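Local atomic coordinates of HIT family hydrolase (Legionella pneumophila subsp. pneumophila, PDB entry 6D6J), a protein that belongs to the histidine triad family, binds zinc and is probably a hydrolase, with a predicted nucleotidylated histidine intermediate. Residues C14-G19 against L33-I38; P50-A55 against D62-L67. One frame throughout, in Å; residues are numbered along the deposited sequence. Where two conformers were deposited one is given.

Both contacts meet at one zinc ion, each supplying a ligand from its first segment: Cys14 from contact 1 and His53 from contact 2, with Cys14 SG 3.5 Å from His53 ND1. Cys11 and His105 fill the other two positions. The centres of the contacts lie about 16 Å apart, and along the chain contact 1 closes before contact 2 opens. Contact 1 packs helix 12-17 on strand 32-36; contact 2 packs the loop after strand 44-50 on helix 62-81. The side chains of Phe35 and Pro50 each lie about 6 Å from that of His107, the predicted nucleophile of the histidine triad motif.

Contact 1 of 2, residues C14-G19 against L33-I38; sequences CKIAQG and LAFRDI. With ZN (zinc ion), chain G.
Ile16 lays its CG2 methyl over the middle of the Phe35 ring, 4.0 Å from the centroid and only 7° off the ring normal, a CH-pi contact over the face. The other branch of the same side chain reaches farther along the ring, where Ile16 CD1 touches Phe35 CE2 at 3.8 Å. With CG1 of Ile16 anti to the carbonyl carbon (chi1 -70°), CG2 stands over the ring centre and CD1 comes down on the CE2/CZ side, and the two side chains cross at about a right angle. Leu33, two residues back on the strand, uses a single methyl: its CD2 lies 3.8 Å from Ala17 CA, against the helix backbone itself, and 4.2 Å from Ile16 CG2.

Behind these contacts, CG of Phe35 stands between the backbone N and the carbonyl carbon (chi1 55°). Phe13 meets the ring edge-to-face, and Leu47 and Ile49 of strand 44-50 touch it as well, while Leu33 also packs on Val25 and Glu28 of strand 25-28. The helix stops just past the contact in a Schellman motif: Gly19, at positive phi, is its C-prime residue, Glu20 N bonds to Lys15 O, and Gly19 N bonds to Ile16 O at 3.1 Å.

On the same short helix, Cys14 binds the zinc through SG at 2.3 Å, and Cys11, His53 and His105 complete the site, Cys11 and Cys14 forming a CxxC pair. The helix thus turns Cys14 to the metal and Ile16 to the sheet of the HIT domain. Since the pairing with residues 33-38 is wholly apolar, its fit depends on shape, methyls against an aromatic face, whereas the bond from Cys14 to zinc is directional; the two together probably contribute to how the helix sits on strand 32-36.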
loop_
_atom_site.group_PDB
_atom_site.type_symbol
_atom_site.label_atom_id
_atom_site.label_comp_id
_atom_site.label_asym_id
_atom_site.label_seq_id
_atom_site.Cartn_x
_atom_site.Cartn_y
_atom_site.Cartn_z
ATOM N N CYS B 14 -0.192 -4.747 19.183
ATOM C CA CYS B 14 -0.633 -5.966 19.849
ATOM C C CYS B 14 -1.504 -5.629 21.048
ATOM O O CYS B 14 -2.526 -6.283 21.287
ATOM C CB CYS B 14 0.571 -6.810 20.269
ATOM S SG CYS B 14 1.340 -7.756 18.907
ATOM N N LYS B 15 -1.129 -4.599 21.808
ATOM C CA LYS B 15 -1.955 -4.203 22.945
ATOM C C LYS B 15 -3.346 -3.771 22.507
ATOM O O LYS B 15 -4.343 -4.129 23.156
ATOM C CB LYS B 15 -1.267 -3.108 23.751
ATOM C CG LYS B 15 -0.047 -3.604 24.521
ATOM C CD LYS B 15 0.621 -2.453 25.260
ATOM C CE LYS B 15 1.934 -2.865 25.911
ATOM N NZ LYS B 15 2.666 -1.685 26.461
ATOM N N ILE B 16 -3.440 -3.005 21.413
ATOM C CA ILE B 16 -4.745 -2.628 20.882
ATOM C C ILE B 16 -5.517 -3.867 20.455
ATOM O O ILE B 16 -6.706 -4.013 20.760
ATOM C CB ILE B 16 -4.583 -1.618 19.731
ATOM C CG1 ILE B 16 -4.095 -0.271 20.297
ATOM C CG2 ILE B 16 -5.899 -1.446 18.962
ATOM C CD1 ILE B 16 -3.742 0.786 19.247
ATOM N N ALA B 17 -4.848 -4.788 19.744
ATOM C CA ALA B 17 -5.517 -5.994 19.273
ATOM C C ALA B 17 -5.937 -6.894 20.420
ATOM O O ALA B 17 -6.822 -7.733 20.242
ATOM C CB ALA B 17 -4.599 -6.767 18.319
ATOM N N GLN B 18 -5.319 -6.741 21.588
ATOM C CA GLN B 18 -5.625 -7.535 22.768
ATOM C C GLN B 18 -6.565 -6.817 23.733
ATOM O O GLN B 18 -6.800 -7.309 24.841
ATOM C CB GLN B 18 -4.322 -7.965 23.452
ATOM C CG GLN B 18 -3.510 -8.924 22.576
ATOM C CD GLN B 18 -2.049 -9.068 22.984
ATOM O OE1 GLN B 18 -1.682 -8.813 24.125
ATOM N NE2 GLN B 18 -1.212 -9.484 22.039
ATOM N N GLY B 19 -7.117 -5.671 23.329
ATOM C CA GLY B 19 -8.091 -4.984 24.162
ATOM C C GLY B 19 -7.517 -4.234 25.343
ATOM O O GLY B 19 -8.271 -3.820 26.224
ATOM N N LEU B 33 -7.713 -6.551 12.119
ATOM C CA LEU B 33 -8.390 -5.526 12.896
ATOM C C LEU B 33 -8.159 -4.178 12.227
ATOM O O LEU B 33 -7.069 -3.921 11.702
ATOM C CB LEU B 33 -7.784 -5.480 14.312
ATOM C CG LEU B 33 -8.457 -4.587 15.347
ATOM C CD1 LEU B 33 -9.791 -5.204 15.776
ATOM C CD2 LEU B 33 -7.558 -4.379 16.537
ATOM N N ALA B 34 -9.167 -3.312 12.245
ATOM C CA ALA B 34 -9.005 -1.957 11.730
ATOM C C ALA B 34 -9.509 -0.967 12.762
ATOM O O ALA B 34 -10.532 -1.203 13.412
ATOM C CB ALA B 34 -9.731 -1.735 10.405
ATOM N N PHE B 35 -8.791 0.141 12.908
ATOM C CA PHE B 35 -9.109 1.119 13.940
ATOM C C PHE B 35 -8.618 2.491 13.499
ATOM O O PHE B 35 -7.801 2.618 12.580
ATOM C CB PHE B 35 -8.527 0.706 15.313
ATOM C CG PHE B 35 -7.049 0.434 15.298
ATOM C CD1 PHE B 35 -6.564 -0.819 14.953
ATOM C CD2 PHE B 35 -6.144 1.426 15.653
ATOM C CE1 PHE B 35 -5.198 -1.067 14.943
ATOM C CE2 PHE B 35 -4.779 1.179 15.637
ATOM C CZ PHE B 35 -4.312 -0.066 15.284
ATOM N N ARG B 36 -9.112 3.532 14.165
ATOM C CA ARG B 36 -8.680 4.882 13.812
ATOM C C ARG B 36 -7.249 5.165 14.266
ATOM O O ARG B 36 -6.853 4.821 15.383
ATOM C CB ARG B 36 -9.580 5.916 14.478
ATOM C CG ARG B 36 -11.004 5.964 13.945
ATOM C CD ARG B 36 -11.739 7.125 14.571
ATOM N NE ARG B 36 -13.059 7.339 14.005
ATOM C CZ ARG B 36 -13.768 8.434 14.257
ATOM N NH1 ARG B 36 -13.276 9.356 15.078
ATOM N NH2 ARG B 36 -14.956 8.603 13.704
ATOM N N ASP B 37 -6.486 5.856 13.420
ATOM C CA ASP B 37 -5.215 6.431 13.862
ATOM C C ASP B 37 -5.519 7.616 14.774
ATOM O O ASP B 37 -6.304 8.494 14.408
ATOM C CB ASP B 37 -4.426 6.892 12.628
ATOM C CG ASP B 37 -2.977 7.249 12.920
ATOM O OD1 ASP B 37 -2.674 7.885 13.943
ATOM O OD2 ASP B 37 -2.126 6.927 12.070
ATOM N N ILE B 38 -4.917 7.646 15.967
ATOM C CA ILE B 38 -5.172 8.738 16.908
ATOM C C ILE B 38 -4.641 10.076 16.421
ATOM O O ILE B 38 -5.079 11.110 16.926
ATOM C CB ILE B 38 -4.627 8.467 18.326
ATOM C CG1 ILE B 38 -3.108 8.214 18.320
ATOM C CG2 ILE B 38 -5.381 7.333 18.995
ATOM C CD1 ILE B 38 -2.494 8.299 19.703
HETATM ZN ZN ZN G . 2.472 -6.303 17.547
#

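Contact 2 of 2, residues P50-A55 against D62-L67; sequences PKKHIA and DDDSEL. With ZN (zinc ion), chain G.
Pro50, the last residue of strand 44-50, presses its CB against Leu67 CD2 at 3.8 Å. Its carbonyl oxygen turns to another task, accepting a hydrogen bond from NE2 of His105, whose ND1 is on the zinc; the proline therefore belongs to the second shell of the metal site.

Lys52 sends a fully extended chain across to Asp64. With CG anti to the backbone N (chi1 178°), the side chain runs straight at the carboxylate, and the two groups approach from opposite directions. Lys52 NZ gives a hydrogen bond of 3.0 Å to Asp64 OD1, using that oxygen's syn lone pair, and a weak second one of 3.1 Å to Asp64 OD2, so the ammonium reaches both oxygens of the salt bridge. With the carboxylate this close, the positive state of the lysine would probably be reinforced.

His53 turns to the metal instead and binds zinc through ND1 at 2.1 Å. Here the loop of the HIT fold joining the sheet to helix 62-81 does double duty: residues on either side of His53 pack on residues 62-67 of that helix, while His53 itself serves the metal. Elsewhere on the same helical segment, Asp62 and Ser65 pack on Ile73 of the second subunit, so this part of the helix also takes part in the dimer contact.

Ile54 comes back to the helix. Its CD1 lies over a face of the Asp64 carboxylate, 3.8 Å from Asp64 CG, and 4.2 Å from Leu67 CD2, the same methyl that Pro50 touches. Backbone hydrogen bonding ties Ile54 to Ile106, and the side chains of Ile54 and Pro50 both touch Ile106.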
loop_
_atom_site.group_PDB
_atom_site.type_symbol
_atom_site.label_atom_id
_atom_site.label_comp_id
_atom_site.label_asym_id
_atom_site.label_seq_id
_atom_site.Cartn_x
_atom_site.Cartn_y
_atom_site.Cartn_z
ATOM N N PRO B 50 -2.753 -6.849 10.760
ATOM C CA PRO B 50 -2.941 -8.246 11.165
ATOM C C PRO B 50 -3.002 -8.343 12.683
ATOM O O PRO B 50 -2.354 -7.573 13.397
ATOM C CB PRO B 50 -1.673 -8.928 10.635
ATOM C CG PRO B 50 -0.606 -7.867 10.736
ATOM C CD PRO B 50 -1.331 -6.535 10.502
ATOM N N LYS B 51 -3.770 -9.315 13.186
ATOM C CA LYS B 51 -3.684 -9.623 14.612
ATOM C C LYS B 51 -2.354 -10.304 14.948
ATOM O O LYS B 51 -1.795 -10.090 16.026
ATOM C CB LYS B 51 -4.902 -10.449 15.027
ATOM C CG LYS B 51 -6.205 -9.660 14.992
ATOM C CD LYS B 51 -7.397 -10.557 15.354
ATOM C CE LYS B 51 -8.632 -9.747 15.608
ATOM N NZ LYS B 51 -9.763 -10.631 16.003
ATOM N N LYS B 52 -1.820 -11.105 14.032
ATOM C CA LYS B 52 -0.470 -11.646 14.173
ATOM C C LYS B 52 0.557 -10.513 14.183
ATOM O O LYS B 52 0.468 -9.567 13.392
ATOM C CB LYS B 52 -0.179 -12.570 12.974
ATOM C CG LYS B 52 1.238 -13.171 12.963
ATOM C CD LYS B 52 1.399 -14.121 11.811
ATOM C CE LYS B 52 2.758 -14.761 11.795
ATOM N NZ LYS B 52 2.817 -15.843 10.791
ATOM N N HIS B 53 1.552 -10.610 15.071
ATOM C CA HIS B 53 2.629 -9.631 15.104
ATOM C C HIS B 53 3.645 -9.924 14.006
ATOM O O HIS B 53 4.316 -10.962 14.022
ATOM C CB HIS B 53 3.312 -9.627 16.467
ATOM C CG HIS B 53 4.403 -8.614 16.558
ATOM N ND1 HIS B 53 4.172 -7.290 16.884
ATOM C CD2 HIS B 53 5.727 -8.721 16.306
ATOM C CE1 HIS B 53 5.319 -6.635 16.850
ATOM N NE2 HIS B 53 6.274 -7.476 16.494
ATOM N N ILE B 54 3.760 -9.004 13.054
ATOM C CA ILE B 54 4.783 -9.022 12.015
ATOM C C ILE B 54 5.370 -7.620 12.025
ATOM O O ILE B 54 4.621 -6.646 11.930
ATOM C CB ILE B 54 4.188 -9.350 10.630
ATOM C CG1 ILE B 54 3.432 -10.692 10.635
ATOM C CG2 ILE B 54 5.294 -9.336 9.591
ATOM C CD1 ILE B 54 2.645 -10.948 9.344
ATOM N N ALA B 55 6.695 -7.506 12.154
ATOM C CA ALA B 55 7.283 -6.203 12.462
ATOM C C ALA B 55 7.224 -5.236 11.283
ATOM O O ALA B 55 6.842 -4.073 11.450
ATOM C CB ALA B 55 8.731 -6.347 12.931
ATOM N N ASP B 62 6.335 -15.791 2.040
ATOM C CA ASP B 62 5.228 -16.313 1.256
ATOM C C ASP B 62 4.110 -16.856 2.142
ATOM O O ASP B 62 2.936 -16.739 1.779
ATOM C CB ASP B 62 5.717 -17.284 0.175
ATOM C CG ASP B 62 6.682 -16.620 -0.830
ATOM O OD1 ASP B 62 7.539 -17.333 -1.394
ATOM O OD2 ASP B 62 6.604 -15.388 -1.045
ATOM N N ASP B 63 4.434 -17.351 3.342
ATOM C CA ASP B 63 3.387 -17.889 4.205
ATOM C C ASP B 63 2.501 -16.816 4.832
ATOM O O ASP B 63 1.437 -17.151 5.351
ATOM C CB ASP B 63 3.971 -18.815 5.276
ATOM C CG ASP B 63 5.026 -18.136 6.130
ATOM O OD1 ASP B 63 5.368 -16.966 5.855
ATOM O OD2 ASP B 63 5.525 -18.786 7.076
ATOM N N ASP B 64 2.888 -15.545 4.800
ATOM C CA ASP B 64 2.023 -14.472 5.283
ATOM C C ASP B 64 1.558 -13.563 4.149
ATOM O O ASP B 64 0.912 -12.542 4.409
ATOM C CB ASP B 64 2.735 -13.635 6.357
ATOM C CG ASP B 64 2.834 -14.329 7.713
ATOM O OD1 ASP B 64 1.813 -14.815 8.209
ATOM O OD2 ASP B 64 3.930 -14.345 8.297
ATOM N N SER B 65 1.883 -13.894 2.894
ATOM C CA SER B 65 1.571 -12.958 1.818
ATOM C C SER B 65 0.080 -12.875 1.537
ATOM O O SER B 65 -0.404 -11.803 1.178
ATOM C CB SER B 65 2.364 -13.278 0.552
ATOM O OG SER B 65 1.951 -14.521 0.009
ATOM N N GLU B 66 -0.662 -13.974 1.708
ATOM C CA GLU B 66 -2.114 -13.920 1.563
ATOM C C GLU B 66 -2.746 -13.033 2.633
ATOM O O GLU B 66 -3.638 -12.232 2.338
ATOM C CB GLU B 66 -2.689 -15.336 1.610
ATOM C CG GLU B 66 -4.221 -15.347 1.509
ATOM C CD GLU B 66 -4.794 -16.744 1.421
ATOM O OE1 GLU B 66 -5.399 -17.086 0.378
ATOM O OE2 GLU B 66 -4.630 -17.506 2.392
ATOM N N LEU B 67 -2.285 -13.153 3.880
ATOM C CA LEU B 67 -2.730 -12.248 4.935
ATOM C C LEU B 67 -2.493 -10.788 4.554
ATOM O O LEU B 67 -3.370 -9.930 4.734
ATOM C CB LEU B 67 -2.011 -12.614 6.237
ATOM C CG LEU B 67 -2.215 -11.686 7.425
ATOM C CD1 LEU B 67 -3.672 -11.660 7.893
ATOM C CD2 LEU B 67 -1.286 -12.124 8.559
HETATM ZN ZN ZN G . 2.472 -6.303 17.547
#